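Local structure of putative hexose oxidase (Nonomuraea sp. ATCC 39727, 5AWV) at residues Leu179-Val184 with Lys226-Val231; Val144-Gly149 with Gly173-Tyr178; Cys92-Val97 with Pro474-Ala479. The protein probably oxidises a sugar of teicoplanin-type glycopeptide antibiotics, using an FAD cofactor that is bound covalently to the chain at two points. All coordinates share one frame; numbering follows the deposited sequence.

Overall arrangement
Contact 3 closes a long loop of the chain, and contacts 2 and 1 follow one another inside it. Contact 1 pairs strands 179-187 and 223-229 in the antiparallel five-stranded sheet of the FAD-binding half. Contact 2 packs the loop after helix 131-142 against the turn that leads into strand 179-187. These two contacts touch, with centres about 12 Å apart, and Arg230 N probably bonds to Tyr178 O. Contact 3 lies across the chain's centre, about 24 Å from contact 2 between centres, and joins the FAD-binding part to the berberine-like C-terminal part. Contacts 2 and 3 both touch the FAD, contact 2 by packing and contact 3 also by a hydrogen bond to its phosphate.

Contact 1: Leu179-Val184 with Lys226-Val231; sequences LYAVEV and KYWMRV
A classic beta bulge marks this antiparallel pairing of strands 179-187 and 223-229 in the five-stranded sheet of the FAD-binding fold: Tyr180 and Ala181 both face Trp228. Trp228 O accepts from Tyr180 N at 2.7 Å and from Ala181 N at 3.1 Å. Beyond the bulge the regular ladder resumes, with Trp228 N bonded to Ala181 O and Glu183 N to Lys226 O.

On one face of the sheet, Leu179 CD1 meets the edge of the Tyr227 ring, 3.6 Å from CD1 of that tyrosine. Val182 lies alongside the same ring, and Tyr227 OH is hydrogen-bonded to Gly157 O, next to the FAD-binding Gly158. On the other face Trp228, its CG anti to the carbonyl carbon (chi1 -73°), turns the edge of its six-membered ring to the neighbouring strand, with CE3 3.7 Å from Ala181 CB; its NE1 bonds to Asp117. At the bulge Arg230 CD sits over one face of the Tyr180 ring in a CH-pi contact, 4.2 Å from the centroid.

Glu183 and Lys226 run side by side to a salt bridge. Thr67 and Thr225 also bond Glu183 OE1, and Lys226 NZ meets that oxygen on its syn side, at 2.9 Å and 29° out of the carboxylate plane.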
# COMPACT_ATOMS: atom_id res chain seq x y z
N LEU A 179 11.49 4.23 -7.63
CA LEU A 179 10.78 3.66 -8.79
C LEU A 179 11.53 4.00 -10.07
O LEU A 179 11.54 5.15 -10.53
CB LEU A 179 9.35 4.07 -8.85
CG LEU A 179 8.58 3.46 -10.05
CD1 LEU A 179 8.42 1.95 -10.03
CD2 LEU A 179 7.25 4.11 -10.19
N TYR A 180 12.16 2.99 -10.64
CA TYR A 180 13.00 3.21 -11.86
C TYR A 180 12.14 3.06 -13.08
O TYR A 180 12.27 3.84 -14.04
CB TYR A 180 14.23 2.25 -11.86
CG TYR A 180 14.98 2.30 -13.15
CD1 TYR A 180 15.75 3.41 -13.45
CD2 TYR A 180 14.88 1.24 -14.10
CE1 TYR A 180 16.43 3.49 -14.70
CE2 TYR A 180 15.58 1.31 -15.31
CZ TYR A 180 16.33 2.46 -15.59
OH TYR A 180 17.04 2.61 -16.74
N ALA A 181 11.26 2.07 -13.06
CA ALA A 181 10.42 1.78 -14.23
C ALA A 181 9.20 1.02 -13.92
O ALA A 181 9.14 0.27 -12.94
CB ALA A 181 11.20 0.99 -15.29
N VAL A 182 8.24 1.11 -14.81
CA VAL A 182 7.05 0.34 -14.72
C VAL A 182 6.73 -0.31 -16.07
O VAL A 182 6.95 0.31 -17.10
CB VAL A 182 5.73 1.08 -14.43
CG1 VAL A 182 5.49 1.29 -12.96
CG2 VAL A 182 5.62 2.43 -15.18
N GLU A 183 6.08 -1.45 -16.04
CA GLU A 183 5.45 -2.11 -17.18
C GLU A 183 3.98 -2.08 -16.95
O GLU A 183 3.47 -2.48 -15.94
CB GLU A 183 5.90 -3.57 -17.33
CG GLU A 183 5.36 -4.23 -18.60
CD GLU A 183 5.77 -5.73 -18.73
OE1 GLU A 183 5.30 -6.65 -18.01
OE2 GLU A 183 6.55 -6.00 -19.58
N VAL A 184 3.25 -1.48 -17.89
CA VAL A 184 1.83 -1.24 -17.74
C VAL A 184 1.11 -1.71 -18.99
O VAL A 184 1.59 -1.46 -20.13
CB VAL A 184 1.55 0.27 -17.63
CG1 VAL A 184 0.12 0.50 -17.13
CG2 VAL A 184 2.56 0.90 -16.66
N LYS A 226 4.65 -5.03 -13.77
CA LYS A 226 5.97 -5.07 -13.15
C LYS A 226 6.38 -3.65 -12.65
O LYS A 226 6.12 -2.63 -13.33
CB LYS A 226 7.12 -5.51 -14.11
CG LYS A 226 6.82 -6.80 -14.92
CD LYS A 226 8.02 -7.24 -15.74
CE LYS A 226 7.94 -8.60 -16.44
NZ LYS A 226 6.56 -8.95 -16.85
N TYR A 227 7.09 -3.63 -11.52
CA TYR A 227 7.81 -2.44 -11.03
C TYR A 227 9.28 -2.77 -10.98
O TYR A 227 9.61 -3.88 -10.58
CB TYR A 227 7.39 -2.09 -9.61
CG TYR A 227 5.98 -1.59 -9.39
CD1 TYR A 227 5.64 -0.26 -9.64
CD2 TYR A 227 5.01 -2.41 -8.87
CE1 TYR A 227 4.33 0.21 -9.42
CE2 TYR A 227 3.71 -1.92 -8.58
CZ TYR A 227 3.39 -0.60 -8.87
OH TYR A 227 2.09 -0.07 -8.58
N TRP A 228 10.13 -1.83 -11.40
CA TRP A 228 11.56 -1.95 -11.20
C TRP A 228 12.04 -0.87 -10.29
O TRP A 228 11.79 0.34 -10.53
CB TRP A 228 12.36 -1.87 -12.51
CG TRP A 228 12.25 -3.08 -13.38
CD1 TRP A 228 13.07 -4.18 -13.38
CD2 TRP A 228 11.34 -3.28 -14.45
NE1 TRP A 228 12.69 -5.05 -14.38
CE2 TRP A 228 11.64 -4.52 -15.05
CE3 TRP A 228 10.27 -2.54 -14.95
CZ2 TRP A 228 10.91 -5.04 -16.16
CZ3 TRP A 228 9.59 -3.02 -16.06
CH2 TRP A 228 9.92 -4.26 -16.66
N MET A 229 12.78 -1.28 -9.28
CA MET A 229 13.17 -0.38 -8.14
C MET A 229 14.69 -0.32 -8.04
O MET A 229 15.36 -1.37 -8.07
CB MET A 229 12.61 -0.93 -6.81
CG MET A 229 11.17 -1.35 -6.81
SD MET A 229 10.05 0.02 -7.17
CE MET A 229 10.18 0.92 -5.62
N ARG A 230 15.23 0.88 -7.88
CA ARG A 230 16.60 1.08 -7.62
C ARG A 230 16.90 2.54 -7.18
O ARG A 230 16.13 3.46 -7.51
CB ARG A 230 17.47 0.75 -8.90
CG ARG A 230 17.12 1.59 -10.13
CD ARG A 230 18.28 1.64 -11.16
NE ARG A 230 19.36 2.41 -10.59
CZ ARG A 230 20.66 2.17 -10.73
NH1 ARG A 230 21.11 1.14 -11.41
NH2 ARG A 230 21.52 2.99 -10.13
N VAL A 231 17.99 2.72 -6.47
CA VAL A 231 18.51 4.05 -6.11
C VAL A 231 18.75 4.89 -7.38
O VAL A 231 19.08 4.37 -8.44
CB VAL A 231 19.77 4.01 -5.26
CG1 VAL A 231 19.58 3.22 -4.02
CG2 VAL A 231 20.95 3.42 -6.06
O HOH W 1 6.86 -8.57 -20.08

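Contact 2: Val144-Gly149 with Gly173-Tyr178; sequences VTIPGG and GSVVDY. With FAD (flavin-adenine dinucleotide), chain M.
Backbone angles of phi -87° and psi 68° fold Pro147 into the centre of an inverse gamma turn, which presents its ring to Gly173 and Tyr178 and its carbonyl to Val175. On the other side, Val175 has CG1 anti to its carbonyl carbon (chi1 -56°), and this methyl does most of the touching. It presses on the backbone just past the proline, with CG1 3.4 Å from Pro147 O and equally close to Gly148 CA. Ile146 adds its CD1, which crosses over to the same methyl at 4.1 Å. The gamma turn itself is closed by a weak bond from Gly148 N to Ile146 O.

The pyrrolidine ring makes contact along two of its edges. The CB-CG edge meets Gly173 O, with CG at 3.2 Å from that oxygen, and the CG-CD edge meets the tyrosine ring obliquely, with CG 3.8 Å from Tyr178 CE2; seen from CG, the two partners lie at roughly a right angle. Gly173, just past helix 169-172, breaks from helical angles with a positive phi, and Phe172 O takes the Tyr178 hydroxyl. Both segments belong to the FAD-binding domain of the PCMH type, and here the loop running toward the covalent flavin link at Cys151 is packed against the turn that starts strand 179-187.

That turn, a short 3-10 segment, is tied down by its own side chains. Ser174 OG accepts from Val176 N at 3.2 Å in an ST turn and is also bonded to Gly164 O. Asp177 OD2 takes Ser174 N from above the carboxylate plane, while OD1 of the same aspartate forms a salt bridge with Arg420. At the far end of the other loop, Gly149 brings its CA to 3.5 Å from FAD O4, along the pyrimidine side of the isoalloxazine.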
# COMPACT_ATOMS: atom_id res chain seq x y z
N VAL A 144 18.95 -5.67 1.35
CA VAL A 144 18.35 -4.39 0.95
C VAL A 144 16.90 -4.36 1.43
O VAL A 144 16.40 -5.35 1.97
CB VAL A 144 18.49 -4.05 -0.52
CG1 VAL A 144 19.98 -3.96 -0.92
CG2 VAL A 144 17.74 -5.03 -1.46
N THR A 145 16.26 -3.23 1.25
CA THR A 145 14.87 -3.05 1.51
C THR A 145 14.29 -1.92 0.69
O THR A 145 15.01 -1.22 -0.04
CB THR A 145 14.68 -2.79 3.03
OG1 THR A 145 13.33 -3.10 3.41
CG2 THR A 145 15.12 -1.34 3.46
N ILE A 146 12.97 -1.72 0.79
CA ILE A 146 12.40 -0.46 0.33
C ILE A 146 11.65 0.21 1.48
O ILE A 146 11.11 -0.51 2.33
CB ILE A 146 11.49 -0.62 -0.91
CG1 ILE A 146 10.24 -1.51 -0.58
CG2 ILE A 146 12.29 -1.12 -2.11
CD1 ILE A 146 9.24 -1.65 -1.73
N PRO A 147 11.52 1.56 1.48
CA PRO A 147 10.94 2.25 2.61
C PRO A 147 9.42 2.35 2.51
O PRO A 147 8.84 3.44 2.34
CB PRO A 147 11.61 3.60 2.53
CG PRO A 147 11.79 3.82 1.07
CD PRO A 147 12.21 2.51 0.58
N GLY A 148 8.79 1.23 2.62
CA GLY A 148 7.38 1.10 2.43
C GLY A 148 6.65 0.89 3.70
O GLY A 148 7.20 1.17 4.77
N GLY A 149 5.40 0.41 3.60
CA GLY A 149 4.51 0.36 4.68
C GLY A 149 4.80 -0.75 5.67
O GLY A 149 5.58 -1.64 5.40
N GLY A 173 13.18 8.25 2.20
CA GLY A 173 12.14 8.70 1.30
C GLY A 173 10.97 7.75 1.09
O GLY A 173 10.79 6.73 1.81
N SER A 174 10.13 8.10 0.14
CA SER A 174 8.98 7.25 -0.29
C SER A 174 9.50 6.13 -1.15
O SER A 174 10.59 6.26 -1.79
CB SER A 174 7.99 8.07 -1.07
OG SER A 174 6.97 7.27 -1.63
N VAL A 175 8.76 5.01 -1.17
CA VAL A 175 9.09 3.97 -2.15
C VAL A 175 9.19 4.52 -3.58
O VAL A 175 9.93 3.97 -4.41
CB VAL A 175 8.15 2.75 -2.13
CG1 VAL A 175 8.13 2.20 -0.74
CG2 VAL A 175 6.76 3.10 -2.56
N VAL A 176 8.42 5.59 -3.90
CA VAL A 176 8.46 6.13 -5.27
C VAL A 176 9.77 6.77 -5.62
O VAL A 176 10.02 6.94 -6.79
CB VAL A 176 7.30 7.03 -5.68
CG1 VAL A 176 6.03 6.24 -5.58
CG2 VAL A 176 7.21 8.34 -4.89
N ASP A 177 10.58 7.13 -4.64
CA ASP A 177 11.86 7.74 -4.89
C ASP A 177 12.87 6.67 -5.37
O ASP A 177 13.99 7.01 -5.83
CB ASP A 177 12.32 8.52 -3.61
CG ASP A 177 11.33 9.67 -3.25
OD1 ASP A 177 10.74 10.23 -4.25
OD2 ASP A 177 11.13 9.98 -2.02
N TYR A 178 12.46 5.40 -5.31
CA TYR A 178 13.21 4.25 -5.86
C TYR A 178 12.55 3.64 -7.12
O TYR A 178 13.03 2.62 -7.60
CB TYR A 178 13.46 3.18 -4.79
CG TYR A 178 14.18 3.81 -3.62
CD1 TYR A 178 15.57 3.94 -3.62
CD2 TYR A 178 13.48 4.46 -2.64
CE1 TYR A 178 16.20 4.61 -2.61
CE2 TYR A 178 14.13 5.14 -1.61
CZ TYR A 178 15.48 5.27 -1.61
OH TYR A 178 16.20 5.94 -0.62
PA FAD M . -5.84 -3.16 -3.78
O1A FAD M . -7.12 -3.00 -2.99
O2A FAD M . -5.51 -4.43 -4.41
O5B FAD M . -5.71 -2.01 -4.85
C5B FAD M . -5.89 -0.58 -4.53
C4B FAD M . -6.19 0.19 -5.77
O4B FAD M . -5.13 0.13 -6.74
C3B FAD M . -7.45 -0.23 -6.54
O3B FAD M . -8.08 0.85 -7.27
C2B FAD M . -6.85 -1.24 -7.46
O2B FAD M . -7.69 -1.48 -8.54
C1B FAD M . -5.54 -0.63 -7.84
N9A FAD M . -4.58 -1.64 -8.22
C8A FAD M . -4.15 -2.73 -7.57
N7A FAD M . -3.18 -3.38 -8.24
C5A FAD M . -2.94 -2.69 -9.35
C6A FAD M . -2.08 -2.87 -10.53
N6A FAD M . -1.29 -3.94 -10.57
N1A FAD M . -2.13 -1.90 -11.49
C2A FAD M . -2.98 -0.84 -11.41
N3A FAD M . -3.84 -0.63 -10.37
C4A FAD M . -3.87 -1.56 -9.37
N1 FAD M . 0.04 2.81 3.11
C2 FAD M . 1.24 3.38 3.41
O2 FAD M . 1.78 4.13 2.56
N3 FAD M . 1.89 3.16 4.57
C4 FAD M . 1.45 2.24 5.46
O4 FAD M . 2.08 2.00 6.51
C4X FAD M . 0.18 1.55 5.19
N5 FAD M . -0.34 0.60 6.05
C5X FAD M . -1.47 -0.12 5.76
C6 FAD M . -1.89 -1.12 6.66
C7 FAD M . -3.12 -1.74 6.33
C7M FAD M . -3.68 -2.82 7.29
C8 FAD M . -3.90 -1.44 5.06
C8M FAD M . -5.05 -2.30 4.61
C9 FAD M . -3.37 -0.47 4.18
C9A FAD M . -2.23 0.21 4.49
N10 FAD M . -1.68 1.21 3.65
C10 FAD M . -0.49 1.86 3.94
C1' FAD M . -2.39 1.62 2.40
C2' FAD M . -1.90 0.93 1.19
O2' FAD M . -0.70 1.59 0.81
C3' FAD M . -2.95 1.18 0.17
O3' FAD M . -4.15 0.63 0.71
C4' FAD M . -2.58 0.48 -1.17
O4' FAD M . -3.32 1.14 -2.20
C5' FAD M . -3.00 -0.96 -1.10
O5' FAD M . -2.56 -1.68 -2.27
P FAD M . -3.13 -3.11 -2.54
O1P FAD M . -2.50 -3.68 -3.71
O2P FAD M . -3.10 -4.00 -1.33
O3P FAD M . -4.69 -2.75 -2.70

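Contact 3: Cys92-Val97 with Pro474-Ala479; sequences CFEDFV and PDSDLA. With FAD (flavin-adenine dinucleotide), chain M; N1L (2-amino-2-deoxy-beta-D-glucopyranuronic acid), chain B.
Pro474 is wedged between two phenylalanines of the 92-97 loop. Its CD packs against Phe93 CB at 3.8 Å, and its CB meets Phe96 CZ, the far end of that ring, at 3.6 Å in an oblique crossing. From there the two aromatics part. Phe93 turns its ring away from the proline, and its edge faces the active site: CE1 is 3.6 Å from FAD C9, and CZ approaches O4 of the bound aminoglucuronic acid at 3.0 Å. Tyr473, next to Pro474 in the chain, has its ring almost parallel to that of Phe93 where the two meet. Phe96 keeps its edge toward FAD O3B on the adenosine ribose and stacks on His517.

Glu94 makes the polar bridge. Its chi1 of -88° lays CG against Pro474 O, and a bend at chi2 (-67°) then swings the carboxylate to Ser476, whose backbone N bonds to OE2 at 2.9 Å. This donor comes from 43° above the carboxylate plane. The second oxygen, OE1, uses its anti lone pair to accept from Asp95 N, and a water joins OE1, Asp95 OD1 and Ser476 OG. Asp475 forms an Asx turn through OD1 to Asp477 N, and salt bridges to Lys365 and Lys367 probably offset the negative charge gathered around Glu94.

At the start of 92-97, directly after the covalent flavin residue His91, Cys92 N bonds to the FAD phosphate oxygen O1A at 2.9 Å. The contact thus ties the loop between strands 84-87 and 104-107 of the FAD-binding domain to the berberine-like C-terminal part, where the 3-10 turn 476-478 leads on to helix 490-495 and rests Leu478 on Leu493 and Tyr494 of that helix.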
# COMPACT_ATOMS: atom_id res chain seq x y z
N CYS A 92 -7.23 -1.70 -0.38
CA CYS A 92 -7.91 -0.43 -0.64
C CYS A 92 -8.79 0.06 0.52
O CYS A 92 -9.63 -0.71 1.02
CB CYS A 92 -8.81 -0.55 -1.91
SG CYS A 92 -9.25 1.09 -2.57
N PHE A 93 -8.66 1.34 0.89
CA PHE A 93 -9.44 1.99 1.97
C PHE A 93 -10.85 2.29 1.50
O PHE A 93 -11.74 2.58 2.34
CB PHE A 93 -8.89 3.34 2.43
CG PHE A 93 -7.72 3.25 3.38
CD1 PHE A 93 -6.94 2.11 3.48
CD2 PHE A 93 -7.38 4.37 4.11
CE1 PHE A 93 -5.88 2.06 4.31
CE2 PHE A 93 -6.34 4.33 5.00
CZ PHE A 93 -5.57 3.19 5.08
N GLU A 94 -11.06 2.20 0.19
CA GLU A 94 -12.33 2.54 -0.45
C GLU A 94 -12.85 1.37 -1.29
O GLU A 94 -12.22 0.34 -1.41
CB GLU A 94 -12.20 3.82 -1.33
CG GLU A 94 -12.46 5.09 -0.57
CD GLU A 94 -13.91 5.22 -0.11
OE1 GLU A 94 -14.72 4.33 -0.45
OE2 GLU A 94 -14.21 6.21 0.56
N ASP A 95 -14.05 1.55 -1.84
CA ASP A 95 -14.75 0.53 -2.66
C ASP A 95 -14.30 0.48 -4.12
O ASP A 95 -15.11 0.15 -4.99
CB ASP A 95 -16.26 0.77 -2.64
CG ASP A 95 -16.66 2.02 -3.44
OD1 ASP A 95 -15.76 2.87 -3.84
OD2 ASP A 95 -17.89 2.13 -3.64
N PHE A 96 -13.03 0.72 -4.40
CA PHE A 96 -12.59 0.82 -5.78
C PHE A 96 -12.64 -0.54 -6.47
O PHE A 96 -12.81 -0.61 -7.69
CB PHE A 96 -11.18 1.37 -5.90
CG PHE A 96 -10.97 2.75 -5.34
CD1 PHE A 96 -12.03 3.62 -4.99
CD2 PHE A 96 -9.68 3.24 -5.23
CE1 PHE A 96 -11.76 4.90 -4.55
CE2 PHE A 96 -9.43 4.53 -4.77
CZ PHE A 96 -10.47 5.37 -4.40
N VAL A 97 -12.48 -1.62 -5.72
CA VAL A 97 -12.51 -2.95 -6.28
C VAL A 97 -13.81 -3.64 -5.93
O VAL A 97 -14.37 -4.31 -6.83
CB VAL A 97 -11.32 -3.79 -5.77
CG1 VAL A 97 -11.31 -5.20 -6.33
CG2 VAL A 97 -10.01 -3.05 -6.10
N PRO A 474 -7.28 6.73 0.34
CA PRO A 474 -8.40 7.38 -0.34
C PRO A 474 -9.67 7.47 0.55
O PRO A 474 -9.98 6.57 1.30
CB PRO A 474 -8.67 6.51 -1.52
CG PRO A 474 -8.25 5.15 -1.03
CD PRO A 474 -7.04 5.39 -0.18
N ASP A 475 -10.36 8.56 0.37
CA ASP A 475 -11.60 8.88 1.13
C ASP A 475 -12.59 9.62 0.17
O ASP A 475 -12.40 10.79 -0.12
CB ASP A 475 -11.23 9.80 2.24
CG ASP A 475 -12.46 10.28 3.06
OD1 ASP A 475 -13.60 9.74 2.90
OD2 ASP A 475 -12.22 11.18 3.91
N SER A 476 -13.62 8.88 -0.31
CA SER A 476 -14.70 9.40 -1.15
C SER A 476 -15.45 10.58 -0.59
O SER A 476 -16.00 11.33 -1.37
CB SER A 476 -15.73 8.29 -1.40
OG SER A 476 -15.02 7.46 -2.30
N ASP A 477 -15.35 10.82 0.74
CA ASP A 477 -15.98 11.94 1.36
C ASP A 477 -15.38 13.22 0.87
O ASP A 477 -16.06 14.30 0.92
CB ASP A 477 -15.89 11.93 2.90
CG ASP A 477 -16.54 10.75 3.56
OD1 ASP A 477 -17.23 9.90 2.96
OD2 ASP A 477 -16.35 10.66 4.77
N LEU A 478 -14.14 13.17 0.38
CA LEU A 478 -13.49 14.38 -0.08
C LEU A 478 -14.07 14.87 -1.42
O LEU A 478 -13.91 16.02 -1.78
CB LEU A 478 -11.99 14.21 -0.25
CG LEU A 478 -11.21 14.01 1.06
CD1 LEU A 478 -9.69 14.08 0.80
CD2 LEU A 478 -11.67 15.04 2.07
N ALA A 479 -14.70 13.98 -2.15
CA ALA A 479 -15.48 14.32 -3.36
C ALA A 479 -16.98 14.47 -3.07
O ALA A 479 -17.76 14.54 -4.00
CB ALA A 479 -15.35 13.21 -4.38
PA FAD M . -5.84 -3.16 -3.78
O1A FAD M . -7.12 -3.00 -2.99
O2A FAD M . -5.51 -4.43 -4.41
O5B FAD M . -5.71 -2.01 -4.85
C5B FAD M . -5.89 -0.58 -4.53
C4B FAD M . -6.19 0.19 -5.77
O4B FAD M . -5.13 0.13 -6.74
C3B FAD M . -7.45 -0.23 -6.54
O3B FAD M . -8.08 0.85 -7.27
C2B FAD M . -6.85 -1.24 -7.46
O2B FAD M . -7.69 -1.48 -8.54
C1B FAD M . -5.54 -0.63 -7.84
N9A FAD M . -4.58 -1.64 -8.22
C8A FAD M . -4.15 -2.73 -7.57
N7A FAD M . -3.18 -3.38 -8.24
C5A FAD M . -2.94 -2.69 -9.35
C6A FAD M . -2.08 -2.87 -10.53
N6A FAD M . -1.29 -3.94 -10.57
N1A FAD M . -2.13 -1.90 -11.49
C2A FAD M . -2.98 -0.84 -11.41
N3A FAD M . -3.84 -0.63 -10.37
C4A FAD M . -3.87 -1.56 -9.37
N1 FAD M . 0.04 2.81 3.11
C2 FAD M . 1.24 3.38 3.41
O2 FAD M . 1.78 4.13 2.56
N3 FAD M . 1.89 3.16 4.57
C4 FAD M . 1.45 2.24 5.46
O4 FAD M . 2.08 2.00 6.51
C4X FAD M . 0.18 1.55 5.19
N5 FAD M . -0.34 0.60 6.05
C5X FAD M . -1.47 -0.12 5.76
C6 FAD M . -1.89 -1.12 6.66
C7 FAD M . -3.12 -1.74 6.33
C7M FAD M . -3.68 -2.82 7.29
C8 FAD M . -3.90 -1.44 5.06
C8M FAD M . -5.05 -2.30 4.61
C9 FAD M . -3.37 -0.47 4.18
C9A FAD M . -2.23 0.21 4.49
N10 FAD M . -1.68 1.21 3.65
C10 FAD M . -0.49 1.86 3.94
C1' FAD M . -2.39 1.62 2.40
C2' FAD M . -1.90 0.93 1.19
O2' FAD M . -0.70 1.59 0.81
C3' FAD M . -2.95 1.18 0.17
O3' FAD M . -4.15 0.63 0.71
C4' FAD M . -2.58 0.48 -1.17
O4' FAD M . -3.32 1.14 -2.20
C5' FAD M . -3.00 -0.96 -1.10
O5' FAD M . -2.56 -1.68 -2.27
P FAD M . -3.13 -3.11 -2.54
O1P FAD M . -2.50 -3.68 -3.71
O2P FAD M . -3.10 -4.00 -1.33
O3P FAD M . -4.69 -2.75 -2.70
C1 N1L B . -3.63 0.32 9.66
C2 N1L B . -4.97 1.19 9.88
C3 N1L B . -5.26 2.16 8.72
C4 N1L B . -4.03 3.02 8.53
C5 N1L B . -2.85 2.13 8.06
C6 N1L B . -1.58 2.94 7.71
N2 N1L B . -6.17 0.38 10.10
O3 N1L B . -6.42 3.07 9.03
O4 N1L B . -4.30 4.16 7.56
O5 N1L B . -2.49 1.20 9.16
O6B N1L B . -0.70 3.17 8.80
O6A N1L B . -1.90 4.21 7.31
O HOH W 2 -16.41 5.39 -3.02